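Local coordinates for protein cortical-lytic enzyme (PDB 5JIP) that acts as a muramidase in hydrolysis of spore cortex peptidoglycan during germination, probably cleaving its glycan strands as a family 25 lysozyme, at residues Asp258-Tyr262 against Thr273-Lys277; Pro232-Leu238 against Ile300-Asp304. All blocks are in the same frame, centred on the assembly; numbering follows the deposited sequence.

Contact 1: Asp258-Tyr262 against Thr273-Lys277; sequences DLNGY and TLPRK. With MG (magnesium ion), chain E.
Tyr262 and Leu274 hold the firm end of this contact through a reciprocal pair of backbone bonds. Leu274 N donates to Tyr262 O at 2.8 Å, nearly straight at 167°, and Tyr262 N donates to Leu274 O at 3.0 Å, which defines an antiparallel hydrogen-bonded pair. Thr273 CA lies 3.2 Å from the same Tyr262 O and adds a CA-H...O contact. Both side chains of the pair lie on one face of the sheet, where Tyr262 CD1 comes to 4.3 Å from Leu274 CB. The phenol ring continues toward residues 275-276, with Pro275 O at its edge, and its hydroxyl donates to water 3, which donates in turn to Arg276 O; Asn254 N also bonds this hydroxyl.

These residues belong to the hairpin of strands 259-266 and 269-275, and Asn260 with Gly261 forms a classic beta bulge opposite Phe303 of the next strand. Gly261 CA lies 3.0 Å from Leu274 O, so the backbones run close here.

Beyond the bulge the ladder of backbone bonds gives way to water bridging and a side-chain bond. Water 2 bridges Asn260 O and both N and NE of Arg276, accepting from the two N-H groups. With chi1 at 64°, the arginine turns its chain back along 258-262, and the bend at chi3 brings Leu259 O over one guanidinium face, offset toward its rim. Arg276 NH1 reaches Asn260 OD1 at 2.9 Å, but the bond is bent and the amide and guanidinium planes stand 61° apart. The Asn260 amide is also engaged by Asn260 of the second subunit, while Arg276 packs on that subunit's Ile305. Leu259 CD2 comes to 3.3 Å from the backbone O of Arg276, the two side chains sliding past each other in opposite directions. At the far end Asp258 OD2 binds the magnesium ion, and OD1 accepts from its ligand water 1.

Contact 2: Pro232-Leu238 against Ile300-Asp304; sequences PSAVTGL and IEAFD. With MG (magnesium ion), chain E.
Val235 and Ile300 make the closest apolar contact, with Val235 CB 3.6 Å from Ile300 CG2 and the two side chains crossing at about a right angle. The CG2 methyl of Ile300, set between its own backbone N and carbonyl carbon, also meets Leu238 CD2 at 4.1 Å, so a single branch serves two loop residues. Farther along the strand, Pro232 CB lies 3.9 Å from Ala302 CB, a methyl that Val235 CG2 also meets. Alternation in strand 300-304 gives this pattern: Ile300, Ala302 and Asp304 point toward the loop, whereas Glu301 and Phe303 point away, where Phe303 packs on Phe303 of the second subunit.

The proline ring is also in contact with polar atoms and backbone. Pro232 CG is 3.8 Å from Ala302 O, and Pro232 CD is 3.7 Å from Asp304 OD2.

Polar linkage between the segments runs through water 5, which accepts from Val235 N and donates to Ile300 O, both at 2.9 Å. Ser310 OG adds an outside bridge, bonding Ser233 O and Ala302 N.

Metal binding marks the end of the strand. Asp304 OD2 coordinates the magnesium ion at 2.1 Å, alongside Asp258 OD2 and the carbonyl oxygens of Asp227 and Met230, with waters 1 and 4 completing six ligands. Asp308 N bonds OD1 and thereby helps orient the carboxylate. The loop leading from the barrel domain thus lies on the strand by apolar packing, with water 5 and Ser310 among the polar bridges between the two; the coordination implies that magnesium ties the interdomain connection to the end of strand 296-304.

In the fold
The two contacts meet along neighbouring strands of one antiparallel sheet, their centres 9 Å apart, with contact 1 nested in the chain loop that contact 2 closes. Two probable hydrogen bonds stitch them together: Gly261 O to Phe303 N at 2.8 Å and Asn260 N to Phe303 O at 2.9 Å. On the sheet face toward the loop, Tyr262 also packs against Ile300, Ala302 and Val235. Each contact supplies one magnesium carboxylate, and the nearest atoms of the Asp258 and Asp304 side chains are about 3 Å apart, as two ligands of one ion. The metal therefore joins one end of each contact, near the junction with the barrel domain, while both also touch the second subunit.

Contact 1: Asp258-Tyr262 against Thr273-Lys277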
ATOM      1  N   ASP A 258      -4.799   2.822   8.336  1.00  7.97           N
ATOM      2  CA  ASP A 258      -4.608   2.866   6.900  1.00  8.71           C
ATOM      3  C   ASP A 258      -3.136   2.781   6.519  1.00  9.01           C
ATOM      4  O   ASP A 258      -2.775   3.171   5.405  1.00  9.29           O
ATOM      5  CB  ASP A 258      -5.225   4.148   6.314  1.00  6.34           C
ATOM      6  CG  ASP A 258      -4.547   5.407   6.829  1.00  6.15           C
ATOM      7  OD1 ASP A 258      -3.867   5.345   7.897  1.00  7.87           O
ATOM      8  OD2 ASP A 258      -4.713   6.482   6.204  1.00  6.95           O
ATOM      9  N   LEU A 259      -2.279   2.321   7.438  1.00  6.75           N
ATOM     10  CA  LEU A 259      -0.867   2.172   7.140  1.00  7.44           C
ATOM     11  C   LEU A 259      -0.676   1.241   5.945  1.00  8.59           C
ATOM     12  O   LEU A 259      -1.331   0.202   5.821  1.00  7.91           O
ATOM     13  CB  LEU A 259      -0.140   1.617   8.351  1.00  9.42           C
ATOM     14  CG  LEU A 259       1.361   1.448   8.205  1.00  8.42           C
ATOM     15  CD1 LEU A 259       2.052   2.781   8.126  1.00 11.49           C
ATOM     16  CD2 LEU A 259       1.842   0.623   9.366  1.00 10.89           C
ATOM     17  N   ASN A 260       0.221   1.626   5.053  1.00  6.96           N
ATOM     18  CA  ASN A 260       0.486   0.822   3.891  1.00 10.94           C
ATOM     19  C   ASN A 260       1.945   0.468   3.674  1.00 11.55           C
ATOM     20  O   ASN A 260       2.205  -0.448   2.898  1.00 10.30           O
ATOM     21  CB  ASN A 260      -0.049   1.513   2.640  1.00 14.46           C
ATOM     22  CG  ASN A 260      -0.704   0.536   1.714  1.00 19.32           C
ATOM     23  OD1 ASN A 260      -0.945  -0.608   2.097  1.00 18.54           O
ATOM     24  ND2 ASN A 260      -0.987   0.965   0.480  1.00 19.40           N
ATOM     25  N   GLY A 261       2.891   1.127   4.337  1.00  8.17           N
ATOM     26  CA  GLY A 261       4.279   0.724   4.229  1.00  7.36           C
ATOM     27  C   GLY A 261       5.221   1.835   4.651  1.00  6.91           C
ATOM     28  O   GLY A 261       4.812   2.845   5.213  1.00  8.15           O
ATOM     29  N   TYR A 262       6.488   1.625   4.328  1.00  6.32           N
ATOM     30  CA  TYR A 262       7.585   2.501   4.694  1.00  5.59           C
ATOM     31  C   TYR A 262       8.576   2.556   3.551  1.00  7.22           C
ATOM     32  O   TYR A 262       8.782   1.566   2.838  1.00  7.85           O
ATOM     33  CB  TYR A 262       8.340   2.018   5.945  1.00  8.29           C
ATOM     34  CG  TYR A 262       7.494   1.623   7.113  1.00  6.22           C
ATOM     35  CD1 TYR A 262       6.939   0.354   7.192  1.00  6.51           C
ATOM     36  CD2 TYR A 262       7.298   2.501   8.179  1.00  7.91           C
ATOM     37  CE1 TYR A 262       6.158  -0.011   8.263  1.00  8.33           C
ATOM     38  CE2 TYR A 262       6.542   2.149   9.249  1.00  6.66           C
ATOM     39  CZ  TYR A 262       5.990   0.892   9.317  1.00  7.87           C
ATOM     40  OH  TYR A 262       5.239   0.571  10.413  1.00 11.09           O
ATOM     41  N   THR A 273      11.430  -0.247  -0.081  1.00 10.14           N
ATOM     42  CA  THR A 273      10.049  -0.074   0.345  1.00  6.91           C
ATOM     43  C   THR A 273       9.598  -1.322   1.083  1.00  8.22           C
ATOM     44  O   THR A 273       9.805  -2.437   0.599  1.00  7.67           O
ATOM     45  CB  THR A 273       9.136   0.203  -0.851  1.00  7.27           C
ATOM     46  OG1 THR A 273       9.603   1.370  -1.531  1.00  8.34           O
ATOM     47  CG2 THR A 273       7.702   0.418  -0.413  1.00  8.45           C
ATOM     48  N   LEU A 274       9.012  -1.133   2.260  1.00  4.99           N
ATOM     49  CA  LEU A 274       8.541  -2.249   3.078  1.00  6.67           C
ATOM     50  C   LEU A 274       7.021  -2.198   3.190  1.00  6.40           C
ATOM     51  O   LEU A 274       6.431  -1.114   3.104  1.00  7.23           O
ATOM     52  CB  LEU A 274       9.142  -2.209   4.484  1.00  8.86           C
ATOM     53  CG  LEU A 274      10.654  -2.337   4.673  1.00 10.53           C
ATOM     54  CD1 LEU A 274      11.178  -3.560   3.940  1.00 15.16           C
ATOM     55  CD2 LEU A 274      11.345  -1.061   4.265  1.00  8.60           C
ATOM     56  N   PRO A 275       6.355  -3.336   3.398  1.00  7.48           N
ATOM     57  CA  PRO A 275       4.898  -3.344   3.553  1.00  7.54           C
ATOM     58  C   PRO A 275       4.496  -2.985   4.988  1.00  6.39           C
ATOM     59  O   PRO A 275       5.326  -2.812   5.879  1.00  8.17           O
ATOM     60  CB  PRO A 275       4.521  -4.785   3.199  1.00  6.67           C
ATOM     61  CG  PRO A 275       5.751  -5.590   3.694  1.00  6.69           C
ATOM     62  CD  PRO A 275       6.917  -4.701   3.371  1.00  9.68           C
ATOM     63  N   ARG A 276       3.182  -2.962   5.213  1.00  6.76           N
ATOM     64  CA  ARG A 276       2.615  -2.341   6.413  1.00  8.63           C
ATOM     65  C   ARG A 276       3.005  -3.052   7.708  1.00 11.73           C
ATOM     66  O   ARG A 276       3.075  -2.402   8.763  1.00  7.78           O
ATOM     67  CB  ARG A 276       1.105  -2.277   6.301  1.00  8.92           C
ATOM     68  CG  ARG A 276       0.459  -3.627   6.246  1.00 11.33           C
ATOM     69  CD  ARG A 276      -1.040  -3.553   5.994  1.00 16.37           C
ATOM     70  NE  ARG A 276      -1.393  -3.049   4.667  1.00 27.16           N
ATOM     71  CZ  ARG A 276      -2.648  -2.986   4.216  1.00 39.31           C
ATOM     72  NH1 ARG A 276      -2.907  -2.497   3.000  1.00 27.68           N
ATOM     73  NH2 ARG A 276      -3.652  -3.418   4.987  1.00 30.87           N
ATOM     74  N   LYS A 277       3.228  -4.365   7.679  1.00  8.49           N
ATOM     75  CA  LYS A 277       3.594  -5.083   8.908  1.00  8.85           C
ATOM     76  C   LYS A 277       5.098  -5.101   9.186  1.00 12.74           C
ATOM     77  O   LYS A 277       5.514  -5.615  10.238  1.00  8.64           O
ATOM     78  CB  LYS A 277       3.096  -6.517   8.854  1.00 10.87           C
ATOM     79  CG  LYS A 277       1.590  -6.664   8.893  1.00 12.54           C
ATOM     80  CD  LYS A 277       1.212  -8.134   8.841  1.00 14.46           C
ATOM     81  CE  LYS A 277      -0.291  -8.339   8.990  1.00 21.09           C
ATOM     82  NZ  LYS A 277      -1.088  -7.495   8.067  1.00 28.36           N
TER
HETATM   83 MG    MG E 403      -3.932   8.351   6.418  0.99  7.18          MG
HETATM   84  O   HOH W   1      -2.640   7.661   7.966  1.00  4.65           O
HETATM   85  O   HOH W   2       1.103  -2.955   2.985  1.00  8.32           O
HETATM   86  O   HOH W   3       4.838  -2.019  10.692  1.00  7.03           O
HETATM   87  O   HOH W   4      -5.084   9.108   4.829  1.00  5.99           O

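Contact 2: Pro232-Leu238 against Ile300-Asp304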
ATOM      1  N   PRO A 232       0.172   9.504   7.875  1.00  6.86           N
ATOM      2  CA  PRO A 232       0.656   8.780   9.058  1.00  8.31           C
ATOM      3  C   PRO A 232       1.613   9.632   9.866  1.00  9.42           C
ATOM      4  O   PRO A 232       2.222  10.587   9.364  1.00  9.98           O
ATOM      5  CB  PRO A 232       1.386   7.564   8.479  1.00 10.89           C
ATOM      6  CG  PRO A 232       1.526   7.792   7.091  1.00  9.11           C
ATOM      7  CD  PRO A 232       0.754   8.977   6.632  1.00  8.11           C
ATOM      8  N   SER A 233       1.761   9.239  11.130  1.00  9.80           N
ATOM      9  CA  SER A 233       2.728   9.846  12.035  1.00 10.87           C
ATOM     10  C   SER A 233       4.154   9.478  11.645  1.00  9.99           C
ATOM     11  O   SER A 233       4.412   8.525  10.902  1.00  9.07           O
ATOM     12  CB  SER A 233       2.496   9.389  13.478  1.00 17.19           C
ATOM     13  OG  SER A 233       1.215   9.756  13.962  1.00 21.64           O
ATOM     14  N   ALA A 234       5.097  10.255  12.166  1.00 12.18           N
ATOM     15  CA  ALA A 234       6.501   9.888  12.046  1.00 11.47           C
ATOM     16  C   ALA A 234       6.738   8.519  12.673  1.00  8.86           C
ATOM     17  O   ALA A 234       6.060   8.108  13.617  1.00 10.08           O
ATOM     18  CB  ALA A 234       7.397  10.919  12.717  1.00 15.74           C
ATOM     19  N   VAL A 235       7.713   7.811  12.130  1.00 10.14           N
ATOM     20  CA  VAL A 235       8.084   6.515  12.681  1.00  7.74           C
ATOM     21  C   VAL A 235       8.793   6.718  14.022  1.00  8.48           C
ATOM     22  O   VAL A 235       9.544   7.673  14.210  1.00  9.22           O
ATOM     23  CB  VAL A 235       8.978   5.765  11.676  1.00  7.75           C
ATOM     24  CG1 VAL A 235       9.489   4.416  12.245  1.00 10.26           C
ATOM     25  CG2 VAL A 235       8.235   5.573  10.314  1.00  9.70           C
ATOM     26  N   THR A 236       8.584   5.790  14.945  1.00  8.66           N
ATOM     27  CA  THR A 236       9.239   5.849  16.243  1.00 15.61           C
ATOM     28  C   THR A 236      10.084   4.605  16.444  1.00 16.32           C
ATOM     29  O   THR A 236       9.921   3.601  15.745  1.00 13.61           O
ATOM     30  CB  THR A 236       8.231   5.976  17.393  1.00 12.37           C
ATOM     31  OG1 THR A 236       7.496   4.762  17.553  1.00 15.74           O
ATOM     32  CG2 THR A 236       7.262   7.140  17.106  1.00 19.42           C
ATOM     33  N   GLY A 237      11.001   4.692  17.405  1.00 16.93           N
ATOM     34  CA  GLY A 237      11.828   3.553  17.765  1.00 15.68           C
ATOM     35  C   GLY A 237      12.835   3.147  16.714  1.00 12.22           C
ATOM     36  O   GLY A 237      13.244   1.980  16.675  1.00 13.77           O
ATOM     37  N   LEU A 238      13.292   4.092  15.897  1.00 13.10           N
ATOM     38  CA  LEU A 238      14.210   3.770  14.823  1.00 14.14           C
ATOM     39  C   LEU A 238      15.574   3.446  15.408  1.00 17.42           C
ATOM     40  O   LEU A 238      16.063   4.139  16.296  1.00 15.40           O
ATOM     41  CB  LEU A 238      14.332   4.938  13.847  1.00 12.29           C
ATOM     42  CG  LEU A 238      15.230   4.693  12.635  1.00 11.93           C
ATOM     43  CD1 LEU A 238      14.683   3.560  11.750  1.00 13.17           C
ATOM     44  CD2 LEU A 238      15.420   6.014  11.832  1.00 18.02           C
ATOM     45  N   ILE A 300      13.561   7.304   7.562  1.00  9.30           N
ATOM     46  CA  ILE A 300      12.410   6.494   7.202  1.00  9.82           C
ATOM     47  C   ILE A 300      11.158   7.355   7.199  1.00  8.95           C
ATOM     48  O   ILE A 300      11.036   8.313   7.966  1.00  9.82           O
ATOM     49  CB  ILE A 300      12.287   5.304   8.175  1.00  6.68           C
ATOM     50  CG1 ILE A 300      11.261   4.283   7.677  1.00  5.25           C
ATOM     51  CG2 ILE A 300      11.941   5.814   9.582  1.00  9.07           C
ATOM     52  CD1 ILE A 300      11.218   2.998   8.467  1.00  9.76           C
ATOM     53  N   GLU A 301      10.210   6.985   6.328  1.00  8.57           N
ATOM     54  CA  GLU A 301       8.871   7.550   6.313  1.00  8.20           C
ATOM     55  C   GLU A 301       7.844   6.425   6.210  1.00  8.00           C
ATOM     56  O   GLU A 301       8.048   5.437   5.493  1.00  7.20           O
ATOM     57  CB  GLU A 301       8.701   8.539   5.142  1.00  7.43           C
ATOM     58  CG  GLU A 301       8.812   7.871   3.748  1.00  7.46           C
ATOM     59  CD  GLU A 301       8.960   8.865   2.611  1.00  8.75           C
ATOM     60  OE1 GLU A 301       9.112  10.083   2.880  1.00 10.11           O
ATOM     61  OE2 GLU A 301       8.943   8.413   1.426  1.00  5.68           O
ATOM     62  N   ALA A 302       6.745   6.579   6.937  1.00  8.01           N
ATOM     63  CA  ALA A 302       5.577   5.752   6.699  1.00  6.56           C
ATOM     64  C   ALA A 302       4.742   6.356   5.574  1.00  9.86           C
ATOM     65  O   ALA A 302       4.830   7.549   5.280  1.00  9.23           O
ATOM     66  CB  ALA A 302       4.740   5.624   7.962  1.00  9.93           C
ATOM     67  N   PHE A 303       3.926   5.517   4.927  1.00  7.57           N
ATOM     68  CA  PHE A 303       2.924   6.049   4.005  1.00  5.69           C
ATOM     69  C   PHE A 303       1.654   5.221   4.133  1.00  6.99           C
ATOM     70  O   PHE A 303       1.685   4.074   4.592  1.00  5.95           O
ATOM     71  CB  PHE A 303       3.408   6.110   2.531  1.00  7.65           C
ATOM     72  CG  PHE A 303       3.870   4.794   1.939  1.00  7.23           C
ATOM     73  CD1 PHE A 303       2.969   3.905   1.352  1.00  9.74           C
ATOM     74  CD2 PHE A 303       5.219   4.475   1.917  1.00  4.54           C
ATOM     75  CE1 PHE A 303       3.410   2.706   0.790  1.00 11.36           C
ATOM     76  CE2 PHE A 303       5.666   3.303   1.345  1.00  7.03           C
ATOM     77  CZ  PHE A 303       4.772   2.404   0.785  1.00  7.91           C
ATOM     78  N   ASP A 304       0.525   5.829   3.766  1.00  4.86           N
ATOM     79  CA  ASP A 304      -0.777   5.214   3.975  1.00  4.19           C
ATOM     80  C   ASP A 304      -1.405   4.832   2.631  1.00  7.54           C
ATOM     81  O   ASP A 304      -0.828   5.041   1.567  1.00  6.80           O
ATOM     82  CB  ASP A 304      -1.674   6.118   4.832  1.00  4.99           C
ATOM     83  CG  ASP A 304      -2.011   7.455   4.179  1.00  5.57           C
ATOM     84  OD1 ASP A 304      -1.818   7.628   2.958  1.00  7.11           O
ATOM     85  OD2 ASP A 304      -2.492   8.338   4.922  1.00  6.20           O
TER
HETATM   86 MG    MG E 403      -3.932   8.351   6.418  0.99  7.18          MG
HETATM   87  O   HOH W   5       9.015   9.194   9.915  1.00  9.98           O
HETATM   88  O   HOH W   4      -5.084   9.108   4.829  1.00  5.99           O
HETATM   89  O   HOH W   1      -2.640   7.661   7.966  1.00  4.65           O